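Local coordinates for CPXV018 protein (Cowpox virus, PDB 4PDC) that probably acts as a viral MHC class I-like decoy ligand for the NKG2D receptor, dampening recognition of infected cells by natural killer cells, at residues F6-E11 / S60-L65; L78-E83 / F93-L98. The protein carries 2 engineered substitutions. All blocks are in the same frame, centred on the assembly; numbering follows the deposited sequence.

Contact 1 of 2, residues F6-E11 / S60-L65; sequences FNFNLE and SEFFSL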
loop_
_atom_site.group_PDB
_atom_site.type_symbol
_atom_site.label_atom_id
_atom_site.label_comp_id
_atom_site.label_asym_id
_atom_site.label_seq_id
_atom_site.Cartn_x
_atom_site.Cartn_y
_atom_site.Cartn_z
ATOM N N PHE E 6 1.788 -6.122 16.674
ATOM C CA PHE E 6 2.793 -6.927 15.994
ATOM C C PHE E 6 4.134 -6.724 16.681
ATOM O O PHE E 6 4.597 -5.594 16.801
ATOM C CB PHE E 6 2.901 -6.535 14.521
ATOM C CG PHE E 6 1.648 -6.766 13.734
ATOM C CD1 PHE E 6 0.609 -5.855 13.778
ATOM C CD2 PHE E 6 1.518 -7.885 12.934
ATOM C CE1 PHE E 6 -0.543 -6.063 13.050
ATOM C CE2 PHE E 6 0.369 -8.097 12.201
ATOM C CZ PHE E 6 -0.662 -7.185 12.259
ATOM N N ASN E 7 4.751 -7.811 17.135
ATOM C CA ASN E 7 6.059 -7.737 17.781
ATOM C C ASN E 7 7.124 -8.455 16.955
ATOM O O ASN E 7 7.181 -9.684 16.933
ATOM C CB ASN E 7 6.000 -8.328 19.192
ATOM C CG ASN E 7 7.246 -8.017 20.005
ATOM O OD1 ASN E 7 8.046 -8.902 20.304
ATOM N ND2 ASN E 7 7.424 -6.747 20.351
ATOM N N PHE E 8 7.948 -7.672 16.266
ATOM C CA PHE E 8 9.027 -8.204 15.445
ATOM C C PHE E 8 10.305 -8.296 16.255
ATOM O O PHE E 8 10.707 -7.323 16.884
ATOM C CB PHE E 8 9.264 -7.320 14.222
ATOM C CG PHE E 8 8.082 -7.203 13.321
ATOM C CD1 PHE E 8 7.064 -6.306 13.605
ATOM C CD2 PHE E 8 7.990 -7.975 12.176
ATOM C CE1 PHE E 8 5.970 -6.193 12.769
ATOM C CE2 PHE E 8 6.894 -7.867 11.335
ATOM C CZ PHE E 8 5.885 -6.974 11.633
ATOM N N ASN E 9 10.943 -9.461 16.232
ATOM C CA ASN E 9 12.216 -9.640 16.920
ATOM C C ASN E 9 13.257 -10.297 16.027
ATOM O O ASN E 9 12.990 -11.320 15.393
ATOM C CB ASN E 9 12.031 -10.472 18.186
ATOM C CG ASN E 9 13.307 -10.586 18.993
ATOM O OD1 ASN E 9 13.832 -9.589 19.486
ATOM N ND2 ASN E 9 13.812 -11.805 19.137
ATOM N N LEU E 10 14.436 -9.683 15.978
ATOM C CA LEU E 10 15.594 -10.259 15.312
ATOM C C LEU E 10 16.716 -10.398 16.332
ATOM O O LEU E 10 17.267 -9.401 16.796
ATOM C CB LEU E 10 16.039 -9.392 14.130
ATOM C CG LEU E 10 17.271 -9.888 13.365
ATOM C CD1 LEU E 10 17.021 -11.247 12.741
ATOM C CD2 LEU E 10 17.682 -8.886 12.295
ATOM N N GLU E 11 17.034 -11.638 16.691
ATOM C CA GLU E 11 18.074 -11.918 17.679
ATOM C C GLU E 11 19.310 -12.501 17.011
ATOM O O GLU E 11 19.251 -13.582 16.430
ATOM C CB GLU E 11 17.556 -12.884 18.751
ATOM C CG GLU E 11 18.544 -13.132 19.893
ATOM C CD GLU E 11 18.022 -14.121 20.923
ATOM O OE1 GLU E 11 17.426 -15.144 20.525
ATOM O OE2 GLU E 11 18.206 -13.874 22.134
ATOM N N SER E 60 8.097 -12.124 6.214
ATOM C CA SER E 60 9.320 -12.598 5.567
ATOM C C SER E 60 10.075 -11.439 4.920
ATOM O O SER E 60 11.292 -11.310 5.078
ATOM C CB SER E 60 9.003 -13.667 4.518
ATOM O OG SER E 60 8.407 -14.803 5.116
ATOM N N GLU E 61 9.342 -10.587 4.208
ATOM C CA GLU E 61 9.935 -9.429 3.552
ATOM C C GLU E 61 10.496 -8.426 4.564
ATOM O O GLU E 61 11.523 -7.800 4.314
ATOM C CB GLU E 61 8.905 -8.744 2.651
ATOM C CG GLU E 61 8.455 -9.587 1.463
ATOM C CD GLU E 61 9.523 -9.734 0.393
ATOM O OE1 GLU E 61 10.579 -9.073 0.499
ATOM O OE2 GLU E 61 9.304 -10.514 -0.560
ATOM N N PHE E 62 9.823 -8.274 5.703
ATOM C CA PHE E 62 10.295 -7.377 6.758
ATOM C C PHE E 62 11.739 -7.690 7.134
ATOM O O PHE E 62 12.563 -6.787 7.290
ATOM C CB PHE E 62 9.402 -7.476 8.002
ATOM C CG PHE E 62 9.883 -6.647 9.166
ATOM C CD1 PHE E 62 9.446 -5.345 9.333
ATOM C CD2 PHE E 62 10.769 -7.174 10.096
ATOM C CE1 PHE E 62 9.891 -4.579 10.406
ATOM C CE2 PHE E 62 11.209 -6.417 11.170
ATOM C CZ PHE E 62 10.773 -5.119 11.320
ATOM N N PHE E 63 12.044 -8.976 7.273
ATOM C CA PHE E 63 13.383 -9.394 7.664
ATOM C C PHE E 63 14.355 -9.416 6.487
ATOM O O PHE E 63 15.510 -9.021 6.626
ATOM C CB PHE E 63 13.334 -10.772 8.321
ATOM C CG PHE E 63 12.671 -10.771 9.668
ATOM C CD1 PHE E 63 13.313 -10.226 10.767
ATOM C CD2 PHE E 63 11.407 -11.311 9.836
ATOM C CE1 PHE E 63 12.708 -10.222 12.011
ATOM C CE2 PHE E 63 10.797 -11.311 11.074
ATOM C CZ PHE E 63 11.448 -10.762 12.164
ATOM N N SER E 64 13.890 -9.864 5.327
ATOM C CA SER E 64 14.778 -10.032 4.181
ATOM C C SER E 64 15.154 -8.684 3.565
ATOM O O SER E 64 16.137 -8.587 2.838
ATOM C CB SER E 64 14.135 -10.938 3.127
ATOM O OG SER E 64 12.996 -10.331 2.550
ATOM N N LEU E 65 14.374 -7.650 3.867
ATOM C CA LEU E 65 14.670 -6.294 3.409
ATOM C C LEU E 65 15.623 -5.562 4.359
ATOM O O LEU E 65 16.161 -4.508 4.016
ATOM C CB LEU E 65 13.380 -5.483 3.267
ATOM C CG LEU E 65 12.449 -5.851 2.112
ATOM C CD1 LEU E 65 11.100 -5.166 2.290
ATOM C CD2 LEU E 65 13.069 -5.469 0.781
#

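Contact 2 of 2, residues L78-E83 / F93-L98; sequences LTYFYE and FDQDYL. Engineered in segment 93-98: Asp-96 (natural residue Phe).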
loop_
_atom_site.group_PDB
_atom_site.type_symbol
_atom_site.label_atom_id
_atom_site.label_comp_id
_atom_site.label_asym_id
_atom_site.label_seq_id
_atom_site.Cartn_x
_atom_site.Cartn_y
_atom_site.Cartn_z
ATOM N N LEU E 78 17.221 -7.037 18.398
ATOM C CA LEU E 78 16.461 -5.920 17.858
ATOM C C LEU E 78 14.977 -6.232 17.922
ATOM O O LEU E 78 14.548 -7.299 17.490
ATOM C CB LEU E 78 16.885 -5.634 16.418
ATOM C CG LEU E 78 18.329 -5.166 16.246
ATOM C CD1 LEU E 78 18.757 -5.298 14.802
ATOM C CD2 LEU E 78 18.463 -3.722 16.711
ATOM N N THR E 79 14.199 -5.305 18.473
ATOM C CA THR E 79 12.751 -5.468 18.526
ATOM C C THR E 79 12.051 -4.267 17.918
ATOM O O THR E 79 12.463 -3.125 18.120
ATOM C CB THR E 79 12.245 -5.659 19.967
ATOM O OG1 THR E 79 12.905 -6.779 20.568
ATOM C CG2 THR E 79 10.743 -5.894 19.991
ATOM N N TYR E 80 10.993 -4.547 17.166
ATOM C CA TYR E 80 10.105 -3.517 16.654
ATOM C C TYR E 80 8.676 -3.880 17.007
ATOM O O TYR E 80 8.180 -4.934 16.612
ATOM C CB TYR E 80 10.257 -3.359 15.145
ATOM C CG TYR E 80 9.289 -2.373 14.529
ATOM C CD1 TYR E 80 9.251 -1.048 14.949
ATOM C CD2 TYR E 80 8.432 -2.759 13.509
ATOM C CE1 TYR E 80 8.375 -0.138 14.377
ATOM C CE2 TYR E 80 7.557 -1.862 12.934
ATOM C CZ TYR E 80 7.530 -0.554 13.370
ATOM O OH TYR E 80 6.653 0.338 12.789
ATOM N N PHE E 81 8.027 -3.000 17.760
ATOM C CA PHE E 81 6.664 -3.221 18.219
ATOM C C PHE E 81 5.759 -2.238 17.505
ATOM O O PHE E 81 6.036 -1.046 17.501
ATOM C CB PHE E 81 6.582 -3.049 19.736
ATOM C CG PHE E 81 5.191 -3.144 20.290
ATOM C CD1 PHE E 81 4.602 -4.376 20.508
ATOM C CD2 PHE E 81 4.483 -2.000 20.620
ATOM C CE1 PHE E 81 3.323 -4.466 21.030
ATOM C CE2 PHE E 81 3.205 -2.082 21.143
ATOM C CZ PHE E 81 2.625 -3.315 21.349
ATOM N N TYR E 82 4.704 -2.745 16.870
ATOM C CA TYR E 82 3.737 -1.892 16.188
ATOM C C TYR E 82 2.320 -2.299 16.564
ATOM O O TYR E 82 1.941 -3.466 16.426
ATOM C CB TYR E 82 3.914 -1.953 14.668
ATOM C CG TYR E 82 2.933 -1.058 13.951
ATOM C CD1 TYR E 82 3.169 0.306 13.834
ATOM C CD2 TYR E 82 1.757 -1.567 13.415
ATOM C CE1 TYR E 82 2.270 1.134 13.193
ATOM C CE2 TYR E 82 0.852 -0.745 12.774
ATOM C CZ TYR E 82 1.113 0.603 12.664
ATOM O OH TYR E 82 0.213 1.431 12.027
ATOM N N GLU E 83 1.546 -1.328 17.038
ATOM C CA GLU E 83 0.202 -1.584 17.537
ATOM C C GLU E 83 -0.776 -0.548 17.014
ATOM O O GLU E 83 -0.506 0.648 17.083
ATOM C CB GLU E 83 0.191 -1.574 19.067
ATOM C CG GLU E 83 -1.161 -1.864 19.690
ATOM C CD GLU E 83 -1.169 -1.627 21.187
ATOM O OE1 GLU E 83 -1.445 -0.482 21.596
ATOM O OE2 GLU E 83 -0.894 -2.579 21.949
ATOM N N PHE E 93 -2.273 4.828 17.079
ATOM C CA PHE E 93 -1.143 3.963 16.778
ATOM C C PHE E 93 -0.005 4.186 17.755
ATOM O O PHE E 93 0.143 5.265 18.331
ATOM C CB PHE E 93 -0.659 4.207 15.348
ATOM C CG PHE E 93 -1.731 4.050 14.316
ATOM C CD1 PHE E 93 -1.992 2.813 13.752
ATOM C CD2 PHE E 93 -2.490 5.139 13.919
ATOM C CE1 PHE E 93 -2.983 2.667 12.804
ATOM C CE2 PHE E 93 -3.483 4.999 12.971
ATOM C CZ PHE E 93 -3.731 3.762 12.413
ATOM N N ASP E 94 0.801 3.147 17.922
ATOM C CA ASP E 94 1.920 3.170 18.843
ATOM C C ASP E 94 3.018 2.284 18.280
ATOM O O ASP E 94 2.737 1.214 17.741
ATOM C CB ASP E 94 1.483 2.688 20.231
ATOM C CG ASP E 94 2.581 2.813 21.266
ATOM O OD1 ASP E 94 3.470 3.669 21.081
ATOM O OD2 ASP E 94 2.552 2.062 22.267
ATOM N N GLN E 95 4.264 2.731 18.374
ATOM C CA GLN E 95 5.374 1.887 17.961
ATOM C C GLN E 95 6.599 2.144 18.820
ATOM O O GLN E 95 6.855 3.272 19.243
ATOM C CB GLN E 95 5.704 2.092 16.474
ATOM C CG GLN E 95 6.166 3.489 16.088
ATOM C CD GLN E 95 6.520 3.607 14.608
ATOM O OE1 GLN E 95 6.179 2.741 13.797
ATOM N NE2 GLN E 95 7.212 4.685 14.252
ATOM N N ASP E 96 7.337 1.069 19.080
ATOM C CA ASP E 96 8.528 1.114 19.917
ATOM C C ASP E 96 9.668 0.384 19.231
ATOM O O ASP E 96 9.446 -0.556 18.465
ATOM C CB ASP E 96 8.259 0.482 21.285
ATOM C CG ASP E 96 7.254 1.264 22.103
ATOM O OD1 ASP E 96 7.309 2.512 22.083
ATOM O OD2 ASP E 96 6.410 0.626 22.768
ATOM N N TYR E 97 10.883 0.831 19.519
ATOM C CA TYR E 97 12.101 0.186 19.049
ATOM C C TYR E 97 12.961 -0.180 20.251
ATOM O O TYR E 97 13.227 0.678 21.096
ATOM C CB TYR E 97 12.889 1.106 18.120
ATOM C CG TYR E 97 12.090 1.732 17.003
ATOM C CD1 TYR E 97 11.335 2.879 17.220
ATOM C CD2 TYR E 97 12.110 1.192 15.723
ATOM C CE1 TYR E 97 10.614 3.461 16.198
ATOM C CE2 TYR E 97 11.392 1.767 14.695
ATOM C CZ TYR E 97 10.645 2.904 14.937
ATOM O OH TYR E 97 9.929 3.483 13.915
ATOM N N LEU E 98 13.396 -1.437 20.324
ATOM C CA LEU E 98 14.266 -1.891 21.409
ATOM C C LEU E 98 15.580 -2.426 20.865
ATOM O O LEU E 98 15.603 -3.183 19.890
ATOM C CB LEU E 98 13.603 -2.987 22.252
ATOM C CG LEU E 98 12.172 -2.789 22.743
ATOM C CD1 LEU E 98 11.667 -4.056 23.411
ATOM C CD2 LEU E 98 12.114 -1.625 23.699
#

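Contact 1 of 2, residues F6-E11 / S60-L65
Phe-8 meets Phe-62 ring against ring, where strand 2-13 runs against the C-terminal part of helix 51-64. The two phenyl groups form a face-to-face stack that is displaced rather than concentric: their centroids lie 4.2 Å apart and their planes open by 28°, with CD2 of Phe-8 placed toward the rim of the Phe-62 ring, 3.6 Å from Phe-62 CD2. The overlap extends back to the root of the side chain, since Phe-8 CB lies 3.7 Å from Phe-62 CE2. With CG anti to the backbone N (chi1 176°), Phe-62 reaches from the helix to the strand. Phe-63 CZ comes to the edge of the Phe-8 ring, so consecutive helical residues hold this phenyl over a face and at its rim.

One residue on, Asn-9 takes part through its backbone, the carbonyl O lying 3.6 Å from Phe-63 CE1. Leu-10 again points toward the helix; its CB touches the edge of the Phe-63 ring at CE1, 4.0 Å away. Within the helix, Phe-62 CD2 sits over the centre of the Phe-63 ring, linking the two aromatic groups. The contact is therefore one of apolar and aromatic packing.

Such a helix laid on an antiparallel sheet is consistent with an MHC class I-like platform. Phe-59 of the same helix meets Phe-8 edge-to-face, Val-21 of strand 16-25 touches both Phe-8 and Phe-63, and helix 113-126 adds Leu-125 against Phe-8 and Trp-117 against Leu-10.

Contact 2 of 2, residues L78-E83 / F93-L98
Tyr-80 and Tyr-97 form a non-hydrogen-bonded pair of the antiparallel hairpin made by strands 75-87 and 90-99, their side chains lying alongside one another. From CB of Tyr-80, a chi1 of 176° swings the ring away from its own backbone N, and the ring then runs past Tyr-97 and the Asp-96 carbonyl to Gln-95. CD1 is the first atom to touch, 3.5 Å from Tyr-97 CE2, with the Asp-96 carbonyl O close by. CE1 also touches Tyr-97 CE2, at 3.6 Å, and lies near Gln-95 OE1. The two rings are inclined by 33°, an oblique meeting rather than a stack. At the tip, Tyr-80 OH donates a short hydrogen bond of 2.6 Å to Gln-95 OE1, which lies in the plane of the ring at its edge; the hydroxyl itself sits 32° out of the amide carbonyl plane. The amide is gripped at both ends, because Gln-95 NE2 bonds to Glu-122 of helix 113-126.

Tyr-82, on the same face, brings its OH to 3.1 Å from Phe-93 CD1. On the other face Thr-79 lies beside Leu-98, with Thr-79 CB 3.8 Å from Leu-98 CB. Phe-81 lies there beside Asp-96, an engineered residue whose OD2 is 3.9 Å from Phe-81 CD2. Three hydrogen-bonded pairs, Thr-79 with Leu-98, Phe-81 with Asp-96 and Glu-83 with Asp-94, bind the backbones, each through two N-H...O bonds of 2.9 Å.

Strand 2-13 flanks the hairpin beyond 78-83 and strand 102-104 beyond 93-98. Helix 113-126 packs on the tyrosine face through Leu-118 and Ser-121, while Cys-134 and Ile-135 of helix 131-146 meet Tyr-82 and Phe-93.

Contacts 1 and 2 meet on one antiparallel sheet, with centres 12 Å apart, and are joined where strand 2-13 runs beside strand 75-87. Backbone hydrogen bonds make the seam: Phe-6 N lies 2.7 Å from Tyr-82 O, and Phe-8 N lies 2.8 Å from Tyr-80 O. Contact 1 attaches helix 51-64 to the sheet, whereas contact 2 extends the sheet by the next hairpin. Helix 113-126 reaches both contacts and so spans them. Just past 78-83, the Cys-84 to Cys-134 disulfide ties the same sheet to helix 131-146. Neither contact touches another protein chain of the assembly.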